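Local coordinates for protein aspartokinase (Synechocystis, PDB 3L76) that probably phosphorylates the beta-carboxyl group of L-aspartate with ATP, at the start of threonine and lysine synthesis, and binds both lysine and threonine, at residues I26-Q31 against W234-G239; L80-L85 against A92-G97; S158-A163 against V218-N223. All coordinates share one frame; numbering follows the deposited sequence.

Interaction 1: residues I26-Q31 against W234-G239; sequences IKRTVQ and WSDEPG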
ATOM      1  N   ILE A  26     -23.974  -8.072   2.562  1.00 85.18           N
ATOM      2  CA  ILE A  26     -24.065  -6.633   2.758  1.00 69.60           C
ATOM      3  C   ILE A  26     -25.257  -6.089   1.976  1.00 74.21           C
ATOM      4  O   ILE A  26     -26.101  -5.381   2.529  1.00 69.49           O
ATOM      5  CB  ILE A  26     -22.778  -5.901   2.327  1.00 56.78           C
ATOM      6  CG1 ILE A  26     -21.580  -6.392   3.135  1.00 63.08           C
ATOM      7  CG2 ILE A  26     -22.934  -4.403   2.515  1.00 59.94           C
ATOM      8  CD1 ILE A  26     -20.296  -5.652   2.824  1.00 65.54           C
ATOM      9  N   LYS A  27     -25.330  -6.429   0.689  1.00 82.21           N
ATOM     10  CA  LYS A  27     -26.460  -6.023  -0.140  1.00 93.71           C
ATOM     11  C   LYS A  27     -27.789  -6.403   0.518  1.00 95.84           C
ATOM     12  O   LYS A  27     -28.674  -5.554   0.673  1.00 83.61           O
ATOM     13  CB  LYS A  27     -26.355  -6.627  -1.534  1.00 88.85           C
ATOM     14  N   ARG A  28     -27.922  -7.673   0.910  1.00 75.01           N
ATOM     15  CA  ARG A  28     -29.146  -8.142   1.564  1.00 79.81           C
ATOM     16  C   ARG A  28     -29.448  -7.302   2.806  1.00 87.35           C
ATOM     17  O   ARG A  28     -30.601  -6.925   3.043  1.00 89.19           O
ATOM     18  CB  ARG A  28     -29.054  -9.625   1.941  1.00 86.00           C
ATOM     19  CG  ARG A  28     -28.570 -10.550   0.827  1.00109.60           C
ATOM     20  CD  ARG A  28     -28.925 -12.013   1.109  1.00117.07           C
ATOM     21  NE  ARG A  28     -28.673 -12.387   2.499  1.00130.87           N
ATOM     22  CZ  ARG A  28     -27.601 -13.052   2.916  1.00131.08           C
ATOM     23  NH1 ARG A  28     -26.673 -13.431   2.043  1.00129.22           N
ATOM     24  NH2 ARG A  28     -27.458 -13.343   4.206  1.00111.59           N
ATOM     25  N   THR A  29     -28.405  -7.014   3.584  1.00 55.08           N
ATOM     26  CA  THR A  29     -28.524  -6.194   4.789  1.00 68.40           C
ATOM     27  C   THR A  29     -29.052  -4.793   4.487  1.00 74.18           C
ATOM     28  O   THR A  29     -29.927  -4.278   5.189  1.00 71.79           O
ATOM     29  CB  THR A  29     -27.165  -6.039   5.509  1.00 73.29           C
ATOM     30  OG1 THR A  29     -26.667  -7.325   5.900  1.00 63.91           O
ATOM     31  CG2 THR A  29     -27.318  -5.149   6.731  1.00 48.49           C
ATOM     32  N   VAL A  30     -28.498  -4.175   3.450  1.00 82.50           N
ATOM     33  CA  VAL A  30     -28.934  -2.849   3.041  1.00 80.92           C
ATOM     34  C   VAL A  30     -30.407  -2.862   2.663  1.00 86.03           C
ATOM     35  O   VAL A  30     -31.180  -2.015   3.107  1.00 83.52           O
ATOM     36  CB  VAL A  30     -28.122  -2.336   1.845  1.00 78.11           C
ATOM     37  CG1 VAL A  30     -28.738  -1.050   1.310  1.00 58.30           C
ATOM     38  CG2 VAL A  30     -26.659  -2.130   2.242  1.00 68.79           C
ATOM     39  N   GLN A  31     -30.796  -3.832   1.844  1.00 86.63           N
ATOM     40  CA  GLN A  31     -32.180  -3.929   1.406  1.00 87.05           C
ATOM     41  C   GLN A  31     -33.100  -4.117   2.601  1.00108.07           C
ATOM     42  O   GLN A  31     -34.306  -3.864   2.510  1.00118.85           O
ATOM     43  CB  GLN A  31     -32.351  -5.093   0.442  1.00 62.96           C
ATOM     44  CG  GLN A  31     -31.347  -5.114  -0.674  1.00 64.77           C
ATOM     45  CD  GLN A  31     -31.990  -5.417  -2.003  1.00 87.07           C
ATOM     46  OE1 GLN A  31     -31.518  -6.272  -2.755  1.00 99.29           O
ATOM     47  NE2 GLN A  31     -33.088  -4.722  -2.298  1.00 79.84           N
ATOM     48  N   TRP A 234     -19.994 -17.772   7.167  1.00 93.63           N
ATOM     49  CA  TRP A 234     -20.474 -18.933   6.425  1.00 88.70           C
ATOM     50  C   TRP A 234     -21.805 -19.434   6.972  1.00 96.42           C
ATOM     51  O   TRP A 234     -22.154 -20.603   6.821  1.00115.17           O
ATOM     52  CB  TRP A 234     -19.435 -20.053   6.480  1.00 93.85           C
ATOM     53  CG  TRP A 234     -18.125 -19.686   5.849  1.00111.58           C
ATOM     54  CD1 TRP A 234     -17.666 -20.077   4.623  1.00114.82           C
ATOM     55  CD2 TRP A 234     -17.109 -18.847   6.408  1.00119.39           C
ATOM     56  NE1 TRP A 234     -16.425 -19.536   4.387  1.00114.97           N
ATOM     57  CE2 TRP A 234     -16.061 -18.776   5.470  1.00122.89           C
ATOM     58  CE3 TRP A 234     -16.984 -18.148   7.612  1.00113.23           C
ATOM     59  CZ2 TRP A 234     -14.904 -18.036   5.698  1.00112.65           C
ATOM     60  CZ3 TRP A 234     -15.837 -17.412   7.834  1.00113.21           C
ATOM     61  CH2 TRP A 234     -14.811 -17.363   6.884  1.00108.08           C
ATOM     62  N   SER A 235     -22.550 -18.533   7.599  1.00102.10           N
ATOM     63  CA  SER A 235     -23.769 -18.895   8.305  1.00 97.19           C
ATOM     64  C   SER A 235     -24.691 -17.687   8.400  1.00 82.33           C
ATOM     65  O   SER A 235     -24.267 -16.553   8.192  1.00 69.31           O
ATOM     66  CB  SER A 235     -23.423 -19.408   9.710  1.00100.65           C
ATOM     67  OG  SER A 235     -24.544 -19.396  10.579  1.00 80.58           O
ATOM     68  N   ASP A 236     -25.958 -17.931   8.703  1.00 80.78           N
ATOM     69  CA  ASP A 236     -26.863 -16.839   9.023  1.00 97.08           C
ATOM     70  C   ASP A 236     -27.406 -16.983  10.452  1.00 89.99           C
ATOM     71  O   ASP A 236     -28.438 -16.410  10.809  1.00 71.42           O
ATOM     72  CB  ASP A 236     -27.978 -16.723   7.979  0.83107.27           C
ATOM     73  CG  ASP A 236     -27.486 -16.120   6.665  1.00123.31           C
ATOM     74  OD1 ASP A 236     -27.194 -16.885   5.720  1.00118.63           O
ATOM     75  OD2 ASP A 236     -27.381 -14.880   6.577  1.00125.47           O
ATOM     76  N   GLU A 237     -26.688 -17.741  11.276  1.00 91.45           N
ATOM     77  CA  GLU A 237     -27.082 -17.917  12.672  1.00 88.47           C
ATOM     78  C   GLU A 237     -26.785 -16.678  13.520  1.00 72.44           C
ATOM     79  O   GLU A 237     -25.858 -15.920  13.225  1.00 69.40           O
ATOM     80  CB  GLU A 237     -26.440 -19.167  13.267  1.00 79.31           C
ATOM     81  CG  GLU A 237     -26.955 -20.452  12.641  1.00 98.68           C
ATOM     82  CD  GLU A 237     -28.464 -20.601  12.755  1.00106.75           C
ATOM     83  OE1 GLU A 237     -29.028 -20.204  13.799  1.00103.55           O
ATOM     84  OE2 GLU A 237     -29.084 -21.122  11.800  1.00109.09           O
ATOM     85  N   PRO A 238     -27.592 -16.466  14.570  1.00 73.67           N
ATOM     86  CA  PRO A 238     -27.592 -15.260  15.409  1.00 78.01           C
ATOM     87  C   PRO A 238     -26.218 -14.883  15.982  1.00 91.65           C
ATOM     88  O   PRO A 238     -25.929 -13.696  16.148  1.00 87.00           O
ATOM     89  CB  PRO A 238     -28.541 -15.628  16.550  1.00 61.34           C
ATOM     90  CG  PRO A 238     -29.417 -16.672  15.995  1.00 81.37           C
ATOM     91  CD  PRO A 238     -28.598 -17.446  15.013  1.00 81.33           C
ATOM     92  N   GLY A 239     -25.392 -15.877  16.288  1.00 63.06           N
ATOM     93  CA  GLY A 239     -24.076 -15.613  16.820  1.00 63.21           C
ATOM     94  C   GLY A 239     -24.145 -15.280  18.297  1.00 69.72           C
ATOM     95  O   GLY A 239     -25.145 -15.540  18.959  1.00 64.51           O
TER

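Interaction 2: residues L80-L85 against A92-G97; sequences LLSLAL and AISLTG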
ATOM      1  N   LEU A  80     -11.315  -4.027  -3.463  1.00 65.88           N
ATOM      2  CA  LEU A  80     -11.942  -5.225  -4.003  1.00 64.59           C
ATOM      3  C   LEU A  80     -13.405  -5.303  -3.612  1.00 57.28           C
ATOM      4  O   LEU A  80     -14.287  -5.414  -4.468  1.00 66.02           O
ATOM      5  CB  LEU A  80     -11.186  -6.488  -3.574  1.00 56.55           C
ATOM      6  CG  LEU A  80     -10.042  -6.824  -4.535  1.00 88.33           C
ATOM      7  CD1 LEU A  80     -10.547  -6.845  -5.972  1.00 80.15           C
ATOM      8  CD2 LEU A  80      -8.920  -5.820  -4.417  1.00101.17           C
ATOM      9  N   LEU A  81     -13.657  -5.227  -2.312  1.00 56.57           N
ATOM     10  CA  LEU A  81     -15.009  -5.381  -1.787  1.00 66.67           C
ATOM     11  C   LEU A  81     -16.017  -4.387  -2.369  1.00 70.83           C
ATOM     12  O   LEU A  81     -17.157  -4.755  -2.671  1.00 73.19           O
ATOM     13  CB  LEU A  81     -15.010  -5.281  -0.262  1.00 70.34           C
ATOM     14  CG  LEU A  81     -16.397  -5.447   0.377  1.00 67.07           C
ATOM     15  CD1 LEU A  81     -16.964  -6.820   0.064  1.00 61.92           C
ATOM     16  CD2 LEU A  81     -16.355  -5.212   1.873  1.00 69.46           C
ATOM     17  N   SER A  82     -15.606  -3.129  -2.509  1.00 67.91           N
ATOM     18  CA  SER A  82     -16.515  -2.098  -2.993  1.00 70.11           C
ATOM     19  C   SER A  82     -16.788  -2.268  -4.493  1.00 73.32           C
ATOM     20  O   SER A  82     -17.863  -1.909  -4.966  1.00 72.47           O
ATOM     21  CB  SER A  82     -16.012  -0.688  -2.642  1.00 75.47           C
ATOM     22  OG  SER A  82     -15.137  -0.174  -3.624  1.00 68.60           O
ATOM     23  N   LEU A  83     -15.826  -2.838  -5.221  1.00 59.06           N
ATOM     24  CA  LEU A  83     -16.024  -3.220  -6.614  1.00 78.11           C
ATOM     25  C   LEU A  83     -17.024  -4.358  -6.713  1.00 92.08           C
ATOM     26  O   LEU A  83     -17.926  -4.344  -7.557  1.00 98.67           O
ATOM     27  CB  LEU A  83     -14.705  -3.665  -7.244  1.00 78.50           C
ATOM     28  CG  LEU A  83     -13.743  -2.556  -7.659  1.00 83.44           C
ATOM     29  CD1 LEU A  83     -12.454  -3.158  -8.187  1.00 68.88           C
ATOM     30  CD2 LEU A  83     -14.394  -1.644  -8.690  1.00 73.12           C
ATOM     31  N   ALA A  84     -16.843  -5.351  -5.848  1.00 86.60           N
ATOM     32  CA  ALA A  84     -17.722  -6.511  -5.783  1.00 85.00           C
ATOM     33  C   ALA A  84     -19.162  -6.116  -5.464  1.00 91.38           C
ATOM     34  O   ALA A  84     -20.103  -6.722  -5.976  1.00 76.48           O
ATOM     35  CB  ALA A  84     -17.204  -7.492  -4.745  1.00 79.91           C
ATOM     36  N   LEU A  85     -19.321  -5.117  -4.597  1.00 85.64           N
ATOM     37  CA  LEU A  85     -20.632  -4.574  -4.253  1.00 71.86           C
ATOM     38  C   LEU A  85     -21.254  -3.888  -5.463  1.00 88.55           C
ATOM     39  O   LEU A  85     -22.447  -4.042  -5.736  1.00 82.37           O
ATOM     40  CB  LEU A  85     -20.516  -3.567  -3.104  1.00 61.37           C
ATOM     41  CG  LEU A  85     -20.405  -4.114  -1.674  1.00 85.73           C
ATOM     42  CD1 LEU A  85     -19.812  -3.081  -0.721  1.00 74.05           C
ATOM     43  CD2 LEU A  85     -21.762  -4.576  -1.169  1.00 85.77           C
ATOM     44  N   ALA A  92     -21.559   1.680  -3.374  1.00 71.21           N
ATOM     45  CA  ALA A  92     -20.580   1.618  -2.310  1.00 66.89           C
ATOM     46  C   ALA A  92     -19.522   2.679  -2.539  1.00 70.10           C
ATOM     47  O   ALA A  92     -19.608   3.444  -3.499  1.00 73.00           O
ATOM     48  CB  ALA A  92     -19.947   0.242  -2.269  1.00 72.76           C
ATOM     49  N   ILE A  93     -18.525   2.721  -1.658  1.00 64.88           N
ATOM     50  CA  ILE A  93     -17.418   3.662  -1.798  1.00 58.97           C
ATOM     51  C   ILE A  93     -16.335   3.393  -0.765  1.00 75.28           C
ATOM     52  O   ILE A  93     -16.629   3.145   0.403  1.00 81.69           O
ATOM     53  CB  ILE A  93     -17.884   5.125  -1.655  1.00 65.03           C
ATOM     54  CG1 ILE A  93     -16.744   6.090  -1.999  1.00 47.43           C
ATOM     55  CG2 ILE A  93     -18.449   5.389  -0.241  1.00 70.78           C
ATOM     56  CD1 ILE A  93     -17.121   7.564  -1.832  1.00 61.78           C
ATOM     57  N   SER A  94     -15.082   3.456  -1.194  1.00 69.91           N
ATOM     58  CA  SER A  94     -13.959   3.219  -0.296  1.00 63.33           C
ATOM     59  C   SER A  94     -13.376   4.510   0.248  1.00 77.23           C
ATOM     60  O   SER A  94     -12.904   5.347  -0.513  1.00 69.56           O
ATOM     61  CB  SER A  94     -12.866   2.424  -1.000  1.00 55.69           C
ATOM     62  OG  SER A  94     -13.394   1.229  -1.543  1.00 92.34           O
ATOM     63  N   LEU A  95     -13.413   4.663   1.571  1.00 78.30           N
ATOM     64  CA  LEU A  95     -12.772   5.790   2.243  1.00 63.78           C
ATOM     65  C   LEU A  95     -11.473   5.354   2.942  1.00 66.92           C
ATOM     66  O   LEU A  95     -11.333   4.205   3.364  1.00 52.99           O
ATOM     67  CB  LEU A  95     -13.724   6.450   3.238  1.00 50.55           C
ATOM     68  CG  LEU A  95     -14.901   7.215   2.646  1.00 65.47           C
ATOM     69  CD1 LEU A  95     -15.621   7.985   3.745  1.00 59.50           C
ATOM     70  CD2 LEU A  95     -14.416   8.153   1.544  1.00 53.93           C
ATOM     71  N   THR A  96     -10.535   6.291   3.065  1.00 66.09           N
ATOM     72  CA  THR A  96      -9.185   5.993   3.528  1.00 79.92           C
ATOM     73  C   THR A  96      -8.623   7.172   4.322  1.00 76.84           C
ATOM     74  O   THR A  96      -9.069   8.312   4.158  1.00 51.52           O
ATOM     75  CB  THR A  96      -8.250   5.698   2.328  1.00 62.22           C
ATOM     76  OG1 THR A  96      -7.705   4.379   2.433  1.00 54.43           O
ATOM     77  CG2 THR A  96      -7.120   6.714   2.253  1.00 60.77           C
ATOM     78  N   GLY A  97      -7.654   6.888   5.192  1.00 61.83           N
ATOM     79  CA  GLY A  97      -6.917   7.920   5.905  1.00 42.72           C
ATOM     80  C   GLY A  97      -7.743   9.078   6.434  1.00 56.25           C
ATOM     81  O   GLY A  97      -8.747   8.876   7.107  1.00 54.33           O
TER

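Interaction 3: residues S158-A163 against V218-N223; sequences SAVALA and VEIARN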
ATOM      1  N   SER A 158     -11.156  -0.329  15.447  1.00 48.09           N
ATOM      2  CA  SER A 158     -11.617   0.683  14.504  1.00 53.68           C
ATOM      3  C   SER A 158     -13.122   0.590  14.390  1.00 52.96           C
ATOM      4  O   SER A 158     -13.821   1.591  14.460  1.00 45.00           O
ATOM      5  CB  SER A 158     -10.978   0.504  13.124  1.00 40.87           C
ATOM      6  OG  SER A 158      -9.579   0.727  13.169  1.00 62.11           O
ATOM      7  N   ALA A 159     -13.617  -0.631  14.229  1.00 43.10           N
ATOM      8  CA  ALA A 159     -15.043  -0.851  14.023  1.00 45.95           C
ATOM      9  C   ALA A 159     -15.869  -0.298  15.171  1.00 51.92           C
ATOM     10  O   ALA A 159     -16.827   0.450  14.965  1.00 52.88           O
ATOM     11  CB  ALA A 159     -15.328  -2.321  13.830  1.00 34.17           C
ATOM     12  N   VAL A 160     -15.499  -0.674  16.387  1.00 41.11           N
ATOM     13  CA  VAL A 160     -16.208  -0.202  17.563  1.00 46.39           C
ATOM     14  C   VAL A 160     -16.109   1.315  17.704  1.00 44.98           C
ATOM     15  O   VAL A 160     -17.126   1.979  17.893  1.00 52.58           O
ATOM     16  CB  VAL A 160     -15.738  -0.921  18.862  1.00 40.59           C
ATOM     17  CG1 VAL A 160     -16.298  -0.225  20.081  1.00 59.21           C
ATOM     18  CG2 VAL A 160     -16.169  -2.387  18.850  1.00 29.33           C
ATOM     19  N   ALA A 161     -14.895   1.858  17.613  1.00 31.54           N
ATOM     20  CA  ALA A 161     -14.694   3.317  17.645  1.00 30.73           C
ATOM     21  C   ALA A 161     -15.572   4.048  16.627  1.00 36.30           C
ATOM     22  O   ALA A 161     -16.057   5.147  16.889  1.00 47.37           O
ATOM     23  CB  ALA A 161     -13.236   3.667  17.422  1.00 25.75           C
ATOM     24  N   LEU A 162     -15.785   3.425  15.470  1.00 42.15           N
ATOM     25  CA  LEU A 162     -16.583   4.024  14.410  1.00 54.90           C
ATOM     26  C   LEU A 162     -18.042   4.012  14.788  1.00 56.95           C
ATOM     27  O   LEU A 162     -18.717   5.027  14.674  1.00 56.33           O
ATOM     28  CB  LEU A 162     -16.380   3.283  13.085  1.00 59.09           C
ATOM     29  CG  LEU A 162     -15.217   3.782  12.238  1.00 51.37           C
ATOM     30  CD1 LEU A 162     -14.968   2.836  11.097  1.00 77.73           C
ATOM     31  CD2 LEU A 162     -15.513   5.179  11.735  1.00 43.84           C
ATOM     32  N   ALA A 163     -18.527   2.852  15.227  1.00 60.05           N
ATOM     33  CA  ALA A 163     -19.907   2.725  15.684  1.00 49.92           C
ATOM     34  C   ALA A 163     -20.191   3.735  16.792  1.00 61.14           C
ATOM     35  O   ALA A 163     -21.266   4.328  16.831  1.00 55.46           O
ATOM     36  CB  ALA A 163     -20.203   1.299  16.153  1.00 29.22           C
ATOM     37  N   VAL A 218     -13.950  -4.769  22.964  1.00 30.31           N
ATOM     38  CA  VAL A 218     -15.098  -5.051  23.814  1.00 55.56           C
ATOM     39  C   VAL A 218     -15.176  -4.031  24.956  1.00 50.07           C
ATOM     40  O   VAL A 218     -16.267  -3.647  25.367  1.00 30.06           O
ATOM     41  CB  VAL A 218     -15.135  -6.524  24.306  1.00 42.09           C
ATOM     42  CG1 VAL A 218     -13.765  -6.991  24.661  1.00 59.00           C
ATOM     43  CG2 VAL A 218     -16.064  -6.666  25.491  1.00 43.14           C
ATOM     44  N   GLU A 219     -14.016  -3.564  25.419  1.00 36.38           N
ATOM     45  CA  GLU A 219     -13.951  -2.551  26.463  1.00 32.29           C
ATOM     46  C   GLU A 219     -14.393  -1.168  25.973  1.00 42.33           C
ATOM     47  O   GLU A 219     -14.978  -0.384  26.725  1.00 44.44           O
ATOM     48  CB  GLU A 219     -12.546  -2.492  27.062  1.00 29.41           C
ATOM     49  CG  GLU A 219     -12.302  -1.332  28.034  1.00 17.53           C
ATOM     50  CD  GLU A 219     -10.927  -1.426  28.664  1.00 47.50           C
ATOM     51  OE1 GLU A 219     -10.778  -2.145  29.688  1.00 50.87           O
ATOM     52  OE2 GLU A 219      -9.990  -0.807  28.115  1.00 35.38           O
ATOM     53  N   ILE A 220     -14.109  -0.857  24.715  1.00 51.58           N
ATOM     54  CA  ILE A 220     -14.582   0.403  24.144  1.00 35.04           C
ATOM     55  C   ILE A 220     -16.096   0.331  24.006  1.00 43.23           C
ATOM     56  O   ILE A 220     -16.791   1.257  24.405  1.00 37.66           O
ATOM     57  CB  ILE A 220     -13.899   0.729  22.813  1.00 40.75           C
ATOM     58  CG1 ILE A 220     -12.469   1.207  23.072  1.00 32.66           C
ATOM     59  CG2 ILE A 220     -14.651   1.825  22.075  1.00 43.45           C
ATOM     60  CD1 ILE A 220     -11.585   1.077  21.859  1.00 38.52           C
ATOM     61  N   ALA A 221     -16.598  -0.794  23.499  1.00 24.65           N
ATOM     62  CA  ALA A 221     -18.039  -1.014  23.380  1.00 40.52           C
ATOM     63  C   ALA A 221     -18.755  -0.857  24.720  1.00 54.26           C
ATOM     64  O   ALA A 221     -19.775  -0.163  24.808  1.00 40.74           O
ATOM     65  CB  ALA A 221     -18.342  -2.374  22.774  1.00 24.86           C
ATOM     66  N   ARG A 222     -18.229  -1.489  25.766  1.00 39.16           N
ATOM     67  CA  ARG A 222     -18.839  -1.350  27.082  1.00 39.38           C
ATOM     68  C   ARG A 222     -18.909   0.119  27.471  1.00 40.69           C
ATOM     69  O   ARG A 222     -19.935   0.589  27.964  1.00 43.94           O
ATOM     70  CB  ARG A 222     -18.069  -2.116  28.171  1.00 48.32           C
ATOM     71  CG  ARG A 222     -18.729  -2.026  29.565  1.00 45.67           C
ATOM     72  CD  ARG A 222     -17.770  -2.351  30.723  1.00 26.49           C
ATOM     73  NE  ARG A 222     -16.726  -1.345  30.863  1.00 45.29           N
ATOM     74  CZ  ARG A 222     -15.468  -1.615  31.202  1.00 39.01           C
ATOM     75  NH1 ARG A 222     -15.092  -2.868  31.423  1.00 34.15           N
ATOM     76  NH2 ARG A 222     -14.578  -0.637  31.299  1.00 33.82           N
ATOM     77  N   ASN A 223     -17.814   0.842  27.259  1.00 23.06           N
ATOM     78  CA  ASN A 223     -17.749   2.226  27.716  1.00 31.09           C
ATOM     79  C   ASN A 223     -18.643   3.206  26.950  1.00 45.49           C
ATOM     80  O   ASN A 223     -18.994   4.251  27.485  1.00 38.86           O
ATOM     81  CB  ASN A 223     -16.313   2.735  27.732  1.00 23.01           C
ATOM     82  CG  ASN A 223     -15.478   2.150  28.870  1.00 44.00           C
ATOM     83  OD1 ASN A 223     -15.984   1.509  29.802  1.00 43.27           O
ATOM     84  ND2 ASN A 223     -14.184   2.385  28.798  1.00 29.11           N
TER

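Interaction 1: residues I26-Q31 against W234-G239
Arg28 and Asp236 join two peripheral pieces of the amino acid kinase fold: the end part of helix 16-31, which links the parallel neighbouring strands 3-8 and 35-40, and the loop that connects the antiparallel strands 228-232 and 240-243. The two residues lie more than 200 positions apart in sequence, and they alone make the contact.

The ionic part is a single salt bridge. The two side chains reach for each other from opposite directions, and Arg28 NH2 meets Asp236 OD2 at 2.8 Å. The carboxylate oxygen sits at the edge of the guanidinium, near its plane, but the carboxylate is turned by 63° against that plane. The pair is therefore not a flat two-point bridge: Asp236 OD1 stays 3.9 Å from Arg28 NH2, and a single terminal nitrogen does the work. A bend at chi3 (-43°) steers the arginine chain toward the loop. Both residues are solvent-exposed, which probably weakens the attraction by screening. Arg25, one helical turn earlier, adds a long and weak ion pair from NH1 to Asp236 OD2, so the carboxylate faces two arginines of one helix.

Hydrogen bonds add to the ion pair on each side. Arg25 NH2 also bonds Ser235 O, which ties the loop backbone to the same helix. Along the helix, Val30 N bonds Ile26 O at 2.8 Å, while Thr29 OG1 hydrogen-bonds Arg25 O. The aspartate itself occupies the middle of an ST turn, in which the serine before it receives the amide of the residue after it: Glu237 N reaches Ser235 OG at 2.8 Å, with an N-H...O angle of 164°.

Interaction 2: residues L80-L85 against A92-G97
Ser82 is the first residue of helix segment 80-85 to meet strand 92-96, and it meets it at two places. Its CB lies 4.1 Å from Ala92 CB and 3.4 Å from Ser94 OG. Its hydroxyl turns toward the second serine, with Ser82 OG 3.1 Å from Ser94 OG; chi1 of 87° sets that oxygen between the backbone N and the carbonyl carbon. Both hydroxyls have their main polar partner across the dimer interface, since each is hydrogen-bonded to OE1 of Glu65 of the second subunit. Ser94 OG also bonds Ile78 O, one turn before Ser82 on helix 63-87, and Ser82 OG has a weak bond to Ala79 O. A buried polar cluster from two chains thus forms beside the apolar part of the contact. In the amino acid kinase fold this is a helix followed by a strand of the central sheet: the chain reverses after helix 63-87, and the axes of the short segments run antiparallel at 169°, 7.6 Å apart. Leu83, next along the helix, faces away from the strand and packs on Glu65 of the second subunit. One turn beyond Ser82, Leu85 returns to the strand-facing side. Its CD1 lies against the methyl of Ala92 at 3.7 Å, and Leu85 CB approaches the same Ala92 CB at 3.9 Å; the Leu85 side chain also packs on Val130 and Val132 of strand 130-138.

Interaction 3: residues S158-A163 against V218-N223
Val160 places its CG1 methyl against Ile220 and Ala221 of helix 215-224. The side chains of Val160 and Ile220 cross obliquely and meet through one branch each: Val160 CG1 lies 3.3 Å from Ile220 CG2. These two methyls occupy the same position on their residues; with both CB atoms directed at the partner helix, the methyl trans to the main-chain nitrogen (Val160 chi1 169°) is the branch that touches. The valine methyl also lies against the helix backbone, with Val160 CG1 3.5 Å from Ala221 N, and it touches Ala221 CB at 4.0 Å. All the touching residues are buried, and the side-chain packing between the segments is apolar.

On the part of helix 215-224 turned from this interface, Arg222 grips Asn223 OD1 side-on, NE at 3.1 Å and NH2 at 3.0 Å, both from one face of the amide. Asp262 OD2 forms a salt bridge with Arg222 NH2 and accepts a hydrogen bond from Asn223 ND2, and Glu219 OE1 takes the amide of Ala363 in an ACT domain.

The segment axes run at 13° to each other, 9.0 Å apart. Helix 154-166 leads into strand 170-175 and helix 215-224 into its parallel neighbour, strand 228-232. Such side-by-side, nearly parallel helices covering a largely parallel sheet are characteristic of the layered alpha/beta amino acid kinase fold.

All three interactions belong to the kinase part of the chain. Interactions 2 and 3 are buried, whereas interaction 1 lies at the surface and depends on one exposed ion pair. Interactions 1 and 2 meet through helix 16-31, whose inner side carries Ile26: its CG2 packs on Leu85 CD2 at 3.9 Å, so one helix offers charge outward and hydrocarbon inward. Interaction 3 shares no helix with them and stays about 8 Å from interaction 2 between nearest atoms. The side-chain packing of its helix pair is apolar, while interaction 2 mixes methyl packing with serines held by the second subunit. Strand 228-232 links interactions 1 and 3, following helix 215-224 and preceding loop 234-239.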